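Local coordinates for endo-b-1,4-glucanase (Nasutitermes takasagoensis, PDB 1KSC), which probably hydrolyses internal beta-1,4-glucosidic bonds in cellulose and related beta-glucans, as a calcium-binding cellulase of glycoside hydrolase family 9, at residues Phe61-Ala66 with Asn252-Val257; Arg192-Asp197 with Ala209-Glu214; Arg357-Ser362 with His410-Thr415. All blocks are in the same frame, centred on the assembly; numbering follows the deposited sequence.

Contact 1. Residues Phe61-Ala66 with Asn252-Val257. With CA (calcium ion), chain B.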
ATOM      1  N   PHE A  61      -9.610   5.976   0.504  1.00 10.89           N
ATOM      2  CA  PHE A  61      -9.102   6.139   1.871  1.00 10.65           C
ATOM      3  C   PHE A  61      -7.641   6.595   1.812  1.00  9.11           C
ATOM      4  O   PHE A  61      -6.733   5.801   1.550  1.00  9.73           O
ATOM      5  CB  PHE A  61      -9.207   4.814   2.648  1.00 12.02           C
ATOM      6  CG  PHE A  61     -10.604   4.486   3.128  1.00 11.23           C
ATOM      7  CD1 PHE A  61     -11.224   5.269   4.099  1.00 11.74           C
ATOM      8  CD2 PHE A  61     -11.287   3.376   2.628  1.00 11.20           C
ATOM      9  CE1 PHE A  61     -12.503   4.953   4.569  1.00 12.18           C
ATOM     10  CE2 PHE A  61     -12.570   3.050   3.092  1.00 11.76           C
ATOM     11  CZ  PHE A  61     -13.174   3.843   4.063  1.00 12.58           C
ATOM     12  N   GLY A  62      -7.432   7.882   2.071  1.00 10.06           N
ATOM     13  CA  GLY A  62      -6.104   8.469   2.006  1.00 10.03           C
ATOM     14  C   GLY A  62      -4.958   7.897   2.817  1.00  9.22           C
ATOM     15  O   GLY A  62      -3.815   7.942   2.373  1.00 10.37           O
ATOM     16  N   PHE A  63      -5.236   7.371   4.002  1.00  9.63           N
ATOM     17  CA  PHE A  63      -4.164   6.848   4.838  1.00 10.70           C
ATOM     18  C   PHE A  63      -3.537   5.599   4.210  1.00 10.54           C
ATOM     19  O   PHE A  63      -2.335   5.574   3.940  1.00 10.41           O
ATOM     20  CB  PHE A  63      -4.697   6.583   6.258  1.00 10.80           C
ATOM     21  CG  PHE A  63      -3.622   6.342   7.294  1.00 12.09           C
ATOM     22  CD1 PHE A  63      -2.380   6.976   7.208  1.00 13.38           C
ATOM     23  CD2 PHE A  63      -3.870   5.505   8.380  1.00 11.53           C
ATOM     24  CE1 PHE A  63      -1.400   6.777   8.194  1.00 15.38           C
ATOM     25  CE2 PHE A  63      -2.903   5.301   9.370  1.00 12.14           C
ATOM     26  CZ  PHE A  63      -1.665   5.936   9.278  1.00 11.60           C
ATOM     27  N   PRO A  64      -4.336   4.548   3.957  1.00  9.80           N
ATOM     28  CA  PRO A  64      -3.699   3.380   3.348  1.00  9.27           C
ATOM     29  C   PRO A  64      -3.231   3.651   1.915  1.00  9.85           C
ATOM     30  O   PRO A  64      -2.309   2.995   1.440  1.00 11.31           O
ATOM     31  CB  PRO A  64      -4.787   2.300   3.432  1.00 10.23           C
ATOM     32  CG  PRO A  64      -6.070   3.091   3.439  1.00  9.42           C
ATOM     33  CD  PRO A  64      -5.729   4.252   4.343  1.00 10.19           C
ATOM     34  N   MET A  65      -3.854   4.615   1.233  1.00  9.38           N
ATOM     35  CA  MET A  65      -3.443   4.921  -0.143  1.00  8.59           C
ATOM     36  C   MET A  65      -2.044   5.530  -0.138  1.00  9.54           C
ATOM     37  O   MET A  65      -1.228   5.219  -1.001  1.00 10.48           O
ATOM     38  CB  MET A  65      -4.416   5.889  -0.827  1.00  7.91           C
ATOM     39  CG  MET A  65      -4.296   5.846  -2.350  1.00  9.78           C
ATOM     40  SD  MET A  65      -5.032   7.241  -3.215  1.00 11.76           S
ATOM     41  CE  MET A  65      -6.679   7.260  -2.480  1.00 11.60           C
ATOM     42  N   ALA A  66      -1.771   6.398   0.833  1.00  9.78           N
ATOM     43  CA  ALA A  66      -0.456   7.024   0.946  1.00  9.20           C
ATOM     44  C   ALA A  66       0.582   5.969   1.323  1.00 10.21           C
ATOM     45  O   ALA A  66       1.676   5.935   0.764  1.00 10.16           O
ATOM     46  CB  ALA A  66      -0.487   8.134   1.993  1.00 11.41           C
ATOM     47  N   ASN A 252       3.075  -1.920   8.243  1.00 14.42           N
ATOM     48  CA  ASN A 252       1.767  -2.000   7.606  1.00 14.30           C
ATOM     49  C   ASN A 252       1.194  -0.589   7.558  1.00 13.58           C
ATOM     50  O   ASN A 252       1.810   0.339   8.079  1.00 13.64           O
ATOM     51  CB  ASN A 252       0.839  -2.956   8.367  1.00 17.14           C
ATOM     52  CG  ASN A 252       0.697  -2.598   9.823  1.00 18.52           C
ATOM     53  OD1 ASN A 252       0.168  -1.542  10.164  1.00 18.54           O
ATOM     54  ND2 ASN A 252       1.166  -3.482  10.698  1.00 21.42           N
ATOM     55  N   TRP A 253       0.027  -0.421   6.941  1.00 12.83           N
ATOM     56  CA  TRP A 253      -0.571   0.907   6.811  1.00 13.27           C
ATOM     57  C   TRP A 253      -0.724   1.688   8.115  1.00 14.64           C
ATOM     58  O   TRP A 253      -0.738   2.919   8.104  1.00 14.11           O
ATOM     59  CB  TRP A 253      -1.942   0.817   6.129  1.00 12.13           C
ATOM     60  CG  TRP A 253      -2.975   0.089   6.931  1.00 11.49           C
ATOM     61  CD1 TRP A 253      -3.293  -1.234   6.847  1.00 12.57           C
ATOM     62  CD2 TRP A 253      -3.803   0.636   7.968  1.00 13.14           C
ATOM     63  NE1 TRP A 253      -4.265  -1.549   7.768  1.00 14.43           N
ATOM     64  CE2 TRP A 253      -4.596  -0.420   8.470  1.00 12.45           C
ATOM     65  CE3 TRP A 253      -3.950   1.914   8.521  1.00 12.63           C
ATOM     66  CZ2 TRP A 253      -5.523  -0.239   9.504  1.00 13.46           C
ATOM     67  CZ3 TRP A 253      -4.872   2.096   9.551  1.00 14.79           C
ATOM     68  CH2 TRP A 253      -5.647   1.021  10.030  1.00 14.26           C
ATOM     69  N   ASP A 254      -0.830   0.974   9.231  1.00 15.81           N
ATOM     70  CA  ASP A 254      -1.020   1.598  10.536  1.00 17.84           C
ATOM     71  C   ASP A 254       0.290   1.861  11.280  1.00 16.96           C
ATOM     72  O   ASP A 254       0.457   2.915  11.902  1.00 19.86           O
ATOM     73  CB  ASP A 254      -1.923   0.699  11.391  1.00 18.13           C
ATOM     74  CG  ASP A 254      -2.500   1.411  12.597  1.00 21.45           C
ATOM     75  OD1 ASP A 254      -3.077   0.718  13.464  1.00 22.99           O
ATOM     76  OD2 ASP A 254      -2.398   2.652  12.681  1.00 21.27           O
ATOM     77  N   SER A 255       1.216   0.909  11.215  1.00 17.21           N
ATOM     78  CA  SER A 255       2.496   1.035  11.906  1.00 17.94           C
ATOM     79  C   SER A 255       3.690   1.066  10.957  1.00 17.46           C
ATOM     80  O   SER A 255       3.837   0.199  10.095  1.00 17.50           O
ATOM     81  CB  SER A 255       2.664  -0.119  12.895  1.00 20.10           C
ATOM     82  OG  SER A 255       3.915  -0.041  13.553  1.00 23.56           O
ATOM     83  N   LYS A 256       4.553   2.061  11.135  1.00 16.94           N
ATOM     84  CA  LYS A 256       5.729   2.208  10.284  1.00 17.91           C
ATOM     85  C   LYS A 256       7.011   1.842  11.030  1.00 17.43           C
ATOM     86  O   LYS A 256       8.105   1.929  10.476  1.00 17.10           O
ATOM     87  CB  LYS A 256       5.822   3.654   9.788  1.00 17.51           C
ATOM     88  CG  LYS A 256       4.489   4.223   9.302  1.00 16.85           C
ATOM     89  CD  LYS A 256       3.982   3.477   8.073  1.00 14.77           C
ATOM     90  CE  LYS A 256       2.475   3.276   8.114  1.00 13.55           C
ATOM     91  NZ  LYS A 256       1.705   4.549   8.178  1.00 12.70           N
ATOM     92  N   VAL A 257       6.867   1.416  12.281  1.00 17.15           N
ATOM     93  CA  VAL A 257       8.011   1.073  13.128  1.00 17.39           C
ATOM     94  C   VAL A 257       9.200   0.394  12.448  1.00 16.05           C
ATOM     95  O   VAL A 257      10.299   0.953  12.400  1.00 16.76           O
ATOM     96  CB  VAL A 257       7.563   0.200  14.323  1.00 17.75           C
ATOM     97  CG1 VAL A 257       8.764  -0.193  15.164  1.00 18.87           C
ATOM     98  CG2 VAL A 257       6.557   0.965  15.167  1.00 20.10           C
TER
HETATM   99 CA    CA B 500       1.090   4.991  12.973  1.00 18.37          CA
HETATM  100  O   HOH W   1      -1.307   5.030  12.550  1.00 22.75           O
HETATM  101  O   HOH W   2       0.752   3.268  14.681  1.00 26.18           O
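The calcium site of this family 9 (alpha/alpha)6-barrel glucanase is flanked here by the start of helix 62-78, where Phe63 and Pro64 meet Trp253 in the loop 252-257. The Phe63 ring lies at the edge of the indole. Its CD2 is 3.6 Å from CE3 of Trp253, and the two ring planes are nearly perpendicular, at 86°. Trp253 O lies over one face of the phenyl ring, toward its rim, 3.4 Å from Phe63 CZ. Pro64 CB packs on Trp253 CB at 4.2 Å.

Lys256 approaches Phe63 from the opposite direction. Its chain bends at chi2, chi3 and chi4, which brings NZ back to its own loop, 2.9 Å from Trp253 O. That ammonium group also bonds Glu214 and forms a salt bridge with Glu154, so the buried charge has two carboxylate partners. Asn252 OD1 holds the loop turn by accepting from the backbone N of both Asp254 and Ser255, an Asx turn and Asx motif.

The turn presents a main-chain oxygen to the metal: Asp254 O binds calcium at 2.4 Å. The Asp254 side chain acts in the second shell, where OD2 accepts from Ala209 N and from a calcium-bound water at 2.6 Å.

Contact 2. Residues Arg192-Asp197 with Ala209-Glu214. With CA (calcium ion), chain B.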
ATOM      1  N   ARG A 192      -0.403  18.565  15.615  1.00 20.55           N
ATOM      2  CA  ARG A 192      -0.477  17.178  16.068  1.00 20.72           C
ATOM      3  C   ARG A 192      -1.885  16.640  16.302  1.00 20.24           C
ATOM      4  O   ARG A 192      -2.728  17.303  16.905  1.00 19.46           O
ATOM      5  CB  ARG A 192       0.333  17.016  17.361  1.00 22.86           C
ATOM      6  CG  ARG A 192       1.796  17.447  17.274  1.00 23.73           C
ATOM      7  CD  ARG A 192       2.603  16.530  16.376  1.00 22.38           C
ATOM      8  NE  ARG A 192       4.015  16.903  16.309  1.00 21.53           N
ATOM      9  CZ  ARG A 192       4.908  16.677  17.268  1.00 21.64           C
ATOM     10  NH1 ARG A 192       4.547  16.072  18.394  1.00 22.07           N
ATOM     11  NH2 ARG A 192       6.170  17.048  17.098  1.00 19.12           N
ATOM     12  N   GLY A 193      -2.120  15.418  15.832  1.00 20.13           N
ATOM     13  CA  GLY A 193      -3.418  14.792  16.002  1.00 18.88           C
ATOM     14  C   GLY A 193      -3.595  13.587  15.099  1.00 18.40           C
ATOM     15  O   GLY A 193      -2.861  13.417  14.128  1.00 17.39           O
ATOM     16  N   LYS A 194      -4.570  12.747  15.429  1.00 18.79           N
ATOM     17  CA  LYS A 194      -4.866  11.552  14.644  1.00 18.54           C
ATOM     18  C   LYS A 194      -5.915  11.937  13.608  1.00 17.34           C
ATOM     19  O   LYS A 194      -6.947  12.512  13.946  1.00 15.50           O
ATOM     20  CB  LYS A 194      -5.384  10.446  15.568  1.00 20.22           C
ATOM     21  CG  LYS A 194      -4.336   9.992  16.581  1.00 22.86           C
ATOM     22  CD  LYS A 194      -4.924   9.205  17.747  1.00 27.60           C
ATOM     23  CE  LYS A 194      -5.426   7.844  17.328  1.00 28.56           C
ATOM     24  NZ  LYS A 194      -5.702   6.985  18.515  1.00 30.61           N
ATOM     25  N   TYR A 195      -5.652  11.625  12.342  1.00 14.85           N
ATOM     26  CA  TYR A 195      -6.576  11.998  11.279  1.00 13.76           C
ATOM     27  C   TYR A 195      -7.973  11.410  11.435  1.00 13.53           C
ATOM     28  O   TYR A 195      -8.951  12.040  11.042  1.00 14.19           O
ATOM     29  CB  TYR A 195      -6.008  11.614   9.903  1.00 14.03           C
ATOM     30  CG  TYR A 195      -6.448  10.258   9.396  1.00 11.46           C
ATOM     31  CD1 TYR A 195      -5.933   9.082   9.941  1.00 12.95           C
ATOM     32  CD2 TYR A 195      -7.413  10.154   8.393  1.00 11.68           C
ATOM     33  CE1 TYR A 195      -6.372   7.831   9.499  1.00 13.38           C
ATOM     34  CE2 TYR A 195      -7.860   8.911   7.946  1.00 11.81           C
ATOM     35  CZ  TYR A 195      -7.337   7.756   8.503  1.00 12.89           C
ATOM     36  OH  TYR A 195      -7.778   6.529   8.067  1.00 13.80           O
ATOM     37  N   SER A 196      -8.067  10.214  12.007  1.00 14.97           N
ATOM     38  CA  SER A 196      -9.364   9.570  12.182  1.00 14.65           C
ATOM     39  C   SER A 196     -10.229  10.225  13.259  1.00 15.95           C
ATOM     40  O   SER A 196     -11.417   9.917  13.376  1.00 14.71           O
ATOM     41  CB  SER A 196      -9.185   8.068  12.458  1.00 16.50           C
ATOM     42  OG  SER A 196      -8.119   7.810  13.353  1.00 17.76           O
ATOM     43  N   ASP A 197      -9.642  11.128  14.041  1.00 16.11           N
ATOM     44  CA  ASP A 197     -10.412  11.837  15.058  1.00 17.36           C
ATOM     45  C   ASP A 197     -11.045  13.062  14.404  1.00 18.41           C
ATOM     46  O   ASP A 197     -11.964  13.669  14.954  1.00 19.61           O
ATOM     47  CB  ASP A 197      -9.528  12.273  16.231  1.00 18.06           C
ATOM     48  CG  ASP A 197      -9.119  11.110  17.118  1.00 20.90           C
ATOM     49  OD1 ASP A 197      -9.897  10.138  17.223  1.00 20.60           O
ATOM     50  OD2 ASP A 197      -8.029  11.173  17.723  1.00 24.61           O
ATOM     51  N   ALA A 209      -3.710   4.172  15.029  1.00 20.46           N
ATOM     52  CA  ALA A 209      -3.376   3.774  16.394  1.00 21.20           C
ATOM     53  C   ALA A 209      -2.475   4.812  17.055  1.00 21.64           C
ATOM     54  O   ALA A 209      -2.594   5.079  18.250  1.00 21.98           O
ATOM     55  CB  ALA A 209      -2.686   2.414  16.390  1.00 21.63           C
ATOM     56  N   ASP A 210      -1.574   5.393  16.269  1.00 20.07           N
ATOM     57  CA  ASP A 210      -0.636   6.393  16.771  1.00 19.37           C
ATOM     58  C   ASP A 210      -0.047   7.119  15.561  1.00 18.90           C
ATOM     59  O   ASP A 210       0.198   6.503  14.524  1.00 18.92           O
ATOM     60  CB  ASP A 210       0.467   5.685  17.564  1.00 19.55           C
ATOM     61  CG  ASP A 210       1.150   6.593  18.569  1.00 21.51           C
ATOM     62  OD1 ASP A 210       1.392   6.131  19.704  1.00 23.19           O
ATOM     63  OD2 ASP A 210       1.454   7.754  18.232  1.00 21.76           O
ATOM     64  N   TYR A 211       0.171   8.426  15.684  1.00 17.42           N
ATOM     65  CA  TYR A 211       0.725   9.202  14.574  1.00 17.24           C
ATOM     66  C   TYR A 211       2.215   9.478  14.735  1.00 16.58           C
ATOM     67  O   TYR A 211       2.871   9.947  13.809  1.00 15.71           O
ATOM     68  CB  TYR A 211      -0.021  10.537  14.429  1.00 16.91           C
ATOM     69  CG  TYR A 211       0.058  11.439  15.647  1.00 18.53           C
ATOM     70  CD1 TYR A 211       1.252  12.076  16.001  1.00 18.90           C
ATOM     71  CD2 TYR A 211      -1.058  11.643  16.458  1.00 20.40           C
ATOM     72  CE1 TYR A 211       1.330  12.891  17.133  1.00 20.68           C
ATOM     73  CE2 TYR A 211      -0.992  12.453  17.588  1.00 22.16           C
ATOM     74  CZ  TYR A 211       0.203  13.072  17.920  1.00 21.99           C
ATOM     75  OH  TYR A 211       0.268  13.863  19.045  1.00 25.31           O
ATOM     76  N   ARG A 212       2.757   9.178  15.908  1.00 16.13           N
ATOM     77  CA  ARG A 212       4.166   9.443  16.165  1.00 18.40           C
ATOM     78  C   ARG A 212       5.136   8.742  15.221  1.00 15.96           C
ATOM     79  O   ARG A 212       6.135   9.334  14.806  1.00 17.28           O
ATOM     80  CB  ARG A 212       4.495   9.110  17.620  1.00 18.70           C
ATOM     81  CG  ARG A 212       3.882  10.099  18.596  1.00 22.70           C
ATOM     82  CD  ARG A 212       4.174   9.711  20.030  1.00 24.38           C
ATOM     83  NE  ARG A 212       3.511   8.466  20.392  1.00 27.23           N
ATOM     84  CZ  ARG A 212       3.750   7.790  21.511  1.00 28.84           C
ATOM     85  NH1 ARG A 212       4.645   8.242  22.380  1.00 30.27           N
ATOM     86  NH2 ARG A 212       3.096   6.664  21.763  1.00 28.67           N
ATOM     87  N   ASP A 213       4.851   7.493  14.866  1.00 16.30           N
ATOM     88  CA  ASP A 213       5.741   6.775  13.963  1.00 15.69           C
ATOM     89  C   ASP A 213       5.748   7.393  12.566  1.00 14.17           C
ATOM     90  O   ASP A 213       6.784   7.407  11.904  1.00 15.25           O
ATOM     91  CB  ASP A 213       5.377   5.279  13.906  1.00 15.90           C
ATOM     92  CG  ASP A 213       3.896   5.031  13.701  1.00 17.02           C
ATOM     93  OD1 ASP A 213       3.074   5.612  14.441  1.00 17.73           O
ATOM     94  OD2 ASP A 213       3.549   4.229  12.807  1.00 17.70           O
ATOM     95  N   GLU A 214       4.606   7.914  12.119  1.00 13.42           N
ATOM     96  CA  GLU A 214       4.540   8.545  10.800  1.00 13.77           C
ATOM     97  C   GLU A 214       5.387   9.813  10.752  1.00 13.89           C
ATOM     98  O   GLU A 214       5.934  10.161   9.705  1.00 13.56           O
ATOM     99  CB  GLU A 214       3.099   8.905  10.416  1.00 12.68           C
ATOM    100  CG  GLU A 214       2.250   7.749   9.883  1.00 13.18           C
ATOM    101  CD  GLU A 214       1.816   6.784  10.969  1.00 16.75           C
ATOM    102  OE1 GLU A 214       1.789   7.192  12.148  1.00 15.82           O
ATOM    103  OE2 GLU A 214       1.480   5.624  10.645  1.00 15.32           O
TER
HETATM  104 CA    CA B 500       1.090   4.991  12.973  1.00 18.37          CA
HETATM  105  O   HOH W   1      -1.307   5.030  12.550  1.00 22.75           O
HETATM  106  O   HOH W   2       0.752   3.268  14.681  1.00 26.18           O
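Residues 192-194 run past 209-211 at 154°, close to antiparallel, and the closest CA pair is Lys194 with Tyr211. No hydrogen bond joins the two segments. The contact is made by the Tyr211 ring lying against the chain. Over one ring face, toward its rim, sits Gly193 N, 3.6 Å from Tyr211 CE2. The Gly193 carbonyl follows, its O 3.4 Å from Tyr211 CD2. Lys194 comes to the ring edge, in its plane, with CG 3.7 Å from CD2 of Tyr211. At the far end of the ring Arg192 CB touches Tyr211 OH at 3.6 Å. The arginine chain crosses the tyrosine at about a right angle, and its guanidinium goes on to Asn189. Tyr211 also rests on Ser149 and Asp150 of helix 149-165.

Asp210, Asp213 and Glu214 supply most of the calcium ligands at the start of helix 212-226. Asp210 O binds the metal, and Asp213 and Glu214 each bind it with both carboxylate oxygens. Asp254 O and two waters complete eight ligand atoms. The Asp210 carboxylate faces away from the ion. Arg212 grips it side-on, with NH2 2.7 Å from OD1 of Asp210 on the syn lone pair, and NE bonded to OD2. Asp210 OD2 also caps the helix by accepting from Arg212 N at 3.0 Å, on its anti side and 29° out of the carboxylate plane. With CG between the backbone N and the carbonyl carbon (chi1 48°), Asp213 turns both oxygens to calcium, OD1 at 2.5 Å.

Contact 3. Residues Arg357-Ser362 with His410-Thr415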
ATOM      1  N   ARG A 357     -13.218 -15.705  -6.599  1.00 12.32           N
ATOM      2  CA  ARG A 357     -14.330 -14.896  -6.116  1.00 12.20           C
ATOM      3  C   ARG A 357     -13.896 -13.837  -5.098  1.00 11.31           C
ATOM      4  O   ARG A 357     -14.449 -13.748  -4.003  1.00 11.92           O
ATOM      5  CB  ARG A 357     -15.390 -15.809  -5.495  1.00 13.62           C
ATOM      6  CG  ARG A 357     -15.901 -16.877  -6.453  1.00 13.44           C
ATOM      7  CD  ARG A 357     -16.816 -17.869  -5.748  1.00 16.34           C
ATOM      8  NE  ARG A 357     -17.434 -18.813  -6.679  1.00 19.80           N
ATOM      9  CZ  ARG A 357     -16.796 -19.811  -7.282  1.00 21.98           C
ATOM     10  NH1 ARG A 357     -17.456 -20.611  -8.111  1.00 25.12           N
ATOM     11  NH2 ARG A 357     -15.507 -20.019  -7.057  1.00 22.63           N
ATOM     12  N   PRO A 358     -12.897 -13.015  -5.444  1.00 11.32           N
ATOM     13  CA  PRO A 358     -12.464 -11.989  -4.489  1.00 11.59           C
ATOM     14  C   PRO A 358     -13.611 -11.038  -4.141  1.00 12.12           C
ATOM     15  O   PRO A 358     -14.477 -10.779  -4.975  1.00 11.17           O
ATOM     16  CB  PRO A 358     -11.323 -11.288  -5.229  1.00 11.48           C
ATOM     17  CG  PRO A 358     -11.711 -11.444  -6.675  1.00 11.24           C
ATOM     18  CD  PRO A 358     -12.179 -12.885  -6.724  1.00 10.47           C
ATOM     19  N   HIS A 359     -13.628 -10.543  -2.906  1.00 12.22           N
ATOM     20  CA  HIS A 359     -14.657  -9.605  -2.445  1.00 12.92           C
ATOM     21  C   HIS A 359     -14.319  -8.282  -3.127  1.00 13.08           C
ATOM     22  O   HIS A 359     -13.756  -7.368  -2.516  1.00 12.20           O
ATOM     23  CB  HIS A 359     -14.570  -9.451  -0.925  1.00 15.23           C
ATOM     24  CG  HIS A 359     -15.669  -8.626  -0.339  1.00 16.54           C
ATOM     25  ND1 HIS A 359     -16.930  -9.127  -0.101  1.00 19.37           N
ATOM     26  CD2 HIS A 359     -15.699  -7.328   0.044  1.00 18.97           C
ATOM     27  CE1 HIS A 359     -17.691  -8.172   0.404  1.00 18.91           C
ATOM     28  NE2 HIS A 359     -16.968  -7.071   0.502  1.00 20.33           N
ATOM     29  N   HIS A 360     -14.701  -8.185  -4.394  1.00 11.86           N
ATOM     30  CA  HIS A 360     -14.349  -7.041  -5.217  1.00 11.33           C
ATOM     31  C   HIS A 360     -15.477  -6.758  -6.216  1.00 10.29           C
ATOM     32  O   HIS A 360     -15.813  -7.605  -7.047  1.00 11.18           O
ATOM     33  CB  HIS A 360     -13.035  -7.417  -5.912  1.00 11.03           C
ATOM     34  CG  HIS A 360     -12.379  -6.305  -6.659  1.00 10.90           C
ATOM     35  ND1 HIS A 360     -12.548  -6.119  -8.016  1.00 10.28           N
ATOM     36  CD2 HIS A 360     -11.505  -5.354  -6.254  1.00 11.17           C
ATOM     37  CE1 HIS A 360     -11.802  -5.104  -8.412  1.00 10.36           C
ATOM     38  NE2 HIS A 360     -11.160  -4.622  -7.362  1.00 11.33           N
ATOM     39  N   ARG A 361     -16.052  -5.563  -6.130  1.00  9.58           N
ATOM     40  CA  ARG A 361     -17.167  -5.181  -6.988  1.00  9.39           C
ATOM     41  C   ARG A 361     -16.902  -5.062  -8.484  1.00 10.31           C
ATOM     42  O   ARG A 361     -17.558  -5.729  -9.283  1.00 10.79           O
ATOM     43  CB  ARG A 361     -17.775  -3.865  -6.495  1.00 10.54           C
ATOM     44  CG  ARG A 361     -18.437  -3.977  -5.134  1.00  9.88           C
ATOM     45  CD  ARG A 361     -18.742  -2.604  -4.559  1.00 11.12           C
ATOM     46  NE  ARG A 361     -19.463  -2.687  -3.293  1.00 13.68           N
ATOM     47  CZ  ARG A 361     -18.930  -3.098  -2.146  1.00 14.39           C
ATOM     48  NH1 ARG A 361     -17.657  -3.469  -2.091  1.00 15.19           N
ATOM     49  NH2 ARG A 361     -19.677  -3.137  -1.046  1.00 15.15           N
ATOM     50  N   SER A 362     -15.941  -4.234  -8.876  1.00  9.87           N
ATOM     51  CA  SER A 362     -15.714  -4.033 -10.303  1.00 10.73           C
ATOM     52  C   SER A 362     -15.377  -5.291 -11.091  1.00 10.60           C
ATOM     53  O   SER A 362     -15.820  -5.449 -12.229  1.00 11.97           O
ATOM     54  CB  SER A 362     -14.659  -2.938 -10.544  1.00  9.98           C
ATOM     55  OG  SER A 362     -13.351  -3.346 -10.196  1.00 10.56           O
ATOM     56  N   HIS A 410     -10.982 -13.730   4.381  1.00 16.05           N
ATOM     57  CA  HIS A 410     -10.121 -14.511   3.508  1.00 14.88           C
ATOM     58  C   HIS A 410     -10.073 -14.049   2.052  1.00 14.17           C
ATOM     59  O   HIS A 410      -9.048 -14.208   1.391  1.00 14.09           O
ATOM     60  CB  HIS A 410     -10.539 -15.982   3.570  1.00 17.49           C
ATOM     61  CG  HIS A 410     -10.580 -16.535   4.962  1.00 19.10           C
ATOM     62  ND1 HIS A 410      -9.457 -16.639   5.754  1.00 20.77           N
ATOM     63  CD2 HIS A 410     -11.611 -16.997   5.708  1.00 18.99           C
ATOM     64  CE1 HIS A 410      -9.794 -17.141   6.929  1.00 20.71           C
ATOM     65  NE2 HIS A 410     -11.095 -17.367   6.927  1.00 20.89           N
ATOM     66  N   ASN A 411     -11.164 -13.476   1.550  1.00 13.04           N
ATOM     67  CA  ASN A 411     -11.192 -13.029   0.156  1.00 13.02           C
ATOM     68  C   ASN A 411     -11.150 -11.527  -0.062  1.00 13.03           C
ATOM     69  O   ASN A 411     -11.482 -11.031  -1.143  1.00 13.35           O
ATOM     70  CB  ASN A 411     -12.394 -13.639  -0.571  1.00 12.41           C
ATOM     71  CG  ASN A 411     -12.033 -14.926  -1.286  1.00 14.69           C
ATOM     72  OD1 ASN A 411     -11.051 -15.579  -0.933  1.00 19.69           O
ATOM     73  ND2 ASN A 411     -12.820 -15.300  -2.290  1.00 13.92           N
ATOM     74  N   GLU A 412     -10.737 -10.799   0.965  1.00 11.96           N
ATOM     75  CA  GLU A 412     -10.598  -9.358   0.848  1.00 13.64           C
ATOM     76  C   GLU A 412      -9.338  -9.103   0.014  1.00 12.47           C
ATOM     77  O   GLU A 412      -8.394  -9.900   0.037  1.00 11.00           O
ATOM     78  CB  GLU A 412     -10.437  -8.739   2.241  1.00 17.16           C
ATOM     79  CG  GLU A 412     -10.055  -7.257   2.279  1.00 21.94           C
ATOM     80  CD  GLU A 412     -11.135  -6.332   1.740  1.00 30.95           C
ATOM     81  OE1 GLU A 412     -11.038  -5.108   1.988  1.00 34.10           O
ATOM     82  OE2 GLU A 412     -12.069  -6.814   1.066  1.00 33.78           O
ATOM     83  N   VAL A 413      -9.352  -8.010  -0.743  1.00 11.84           N
ATOM     84  CA  VAL A 413      -8.208  -7.580  -1.545  1.00 11.78           C
ATOM     85  C   VAL A 413      -8.146  -6.076  -1.296  1.00 10.47           C
ATOM     86  O   VAL A 413      -9.177  -5.456  -1.035  1.00 11.39           O
ATOM     87  CB  VAL A 413      -8.401  -7.860  -3.061  1.00  8.87           C
ATOM     88  CG1 VAL A 413      -8.429  -9.359  -3.305  1.00 10.88           C
ATOM     89  CG2 VAL A 413      -9.678  -7.213  -3.567  1.00  9.57           C
ATOM     90  N   ALA A 414      -6.955  -5.487  -1.352  1.00 10.11           N
ATOM     91  CA  ALA A 414      -6.820  -4.053  -1.099  1.00  9.65           C
ATOM     92  C   ALA A 414      -5.486  -3.515  -1.601  1.00  9.02           C
ATOM     93  O   ALA A 414      -4.522  -4.260  -1.726  1.00  9.18           O
ATOM     94  CB  ALA A 414      -6.960  -3.777   0.404  1.00 11.31           C
ATOM     95  N   THR A 415      -5.416  -2.217  -1.872  1.00 10.16           N
ATOM     96  CA  THR A 415      -4.161  -1.662  -2.358  1.00 10.60           C
ATOM     97  C   THR A 415      -3.010  -1.891  -1.379  1.00 10.50           C
ATOM     98  O   THR A 415      -1.896  -2.190  -1.803  1.00 10.82           O
ATOM     99  CB  THR A 415      -4.264  -0.147  -2.666  1.00 12.42           C
ATOM    100  OG1 THR A 415      -4.469   0.590  -1.454  1.00 15.97           O
ATOM    101  CG2 THR A 415      -5.410   0.117  -3.631  1.00 12.77           C
TER
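Asn411 makes two hydrogen bonds to Arg357 and His359, the residues on either side of Pro358, one from the side chain and one to the backbone. His359 N gives a nearly straight bond (170°) to Asn411 O, at 2.8 Å and tilted 32° from the carbonyl plane. Asn411 ND2 reaches Arg357 O at 2.8 Å in a weak, bent bond. Next to these bonds, Pro358 CB packs on Val413 CG1 at 4.0 Å. The other Val413 branch, CG2, touches His360 CD2 at 3.7 Å, and the two side chains cross at about a right angle.

Glu412, a predicted active-site residue, comes next to His359. Its chi2 bend brings OE2 to 3.8 Å from His359 CD2, with carboxylate and imidazole planes 49° apart.

Outside this shell, His359 ND1 bonds Arg405 O and His360 NE2 bonds Gln19. Asn411 OD1 is held by Tyr401, and ND2 also bonds Asp403, the other predicted active-site residue. The Arg357 guanidinium bonds Pro380 and makes a salt bridge to Asp403. Both segments therefore border the probable catalytic centre. Asn411 ties the Asp403 carboxylate to Arg357 O and directly precedes Glu412, consistent with a second-shell role in placing Asp403.

Overall arrangement
From the N terminus, the chain enters contact 1 at Phe61-Ala66, the start of helix 62-78. It returns to it at Asn252-Val257, closing a long loop made largely of helices. Contact 2 is nested inside that loop. It closes a short helix-free excursion between helices 171-190 and 212-226. The two contacts touch and share one calcium ion with its two waters. Contact 3 follows in series. It closes a mostly irregular loop and ties the start of helix 361-364 to the loop that leads into helix 415-430. Its centre lies about 19 Å from that of contact 1 and about 27 Å from that of contact 2. It touches neither, though its nearest atoms come within about 4 Å of contact 1.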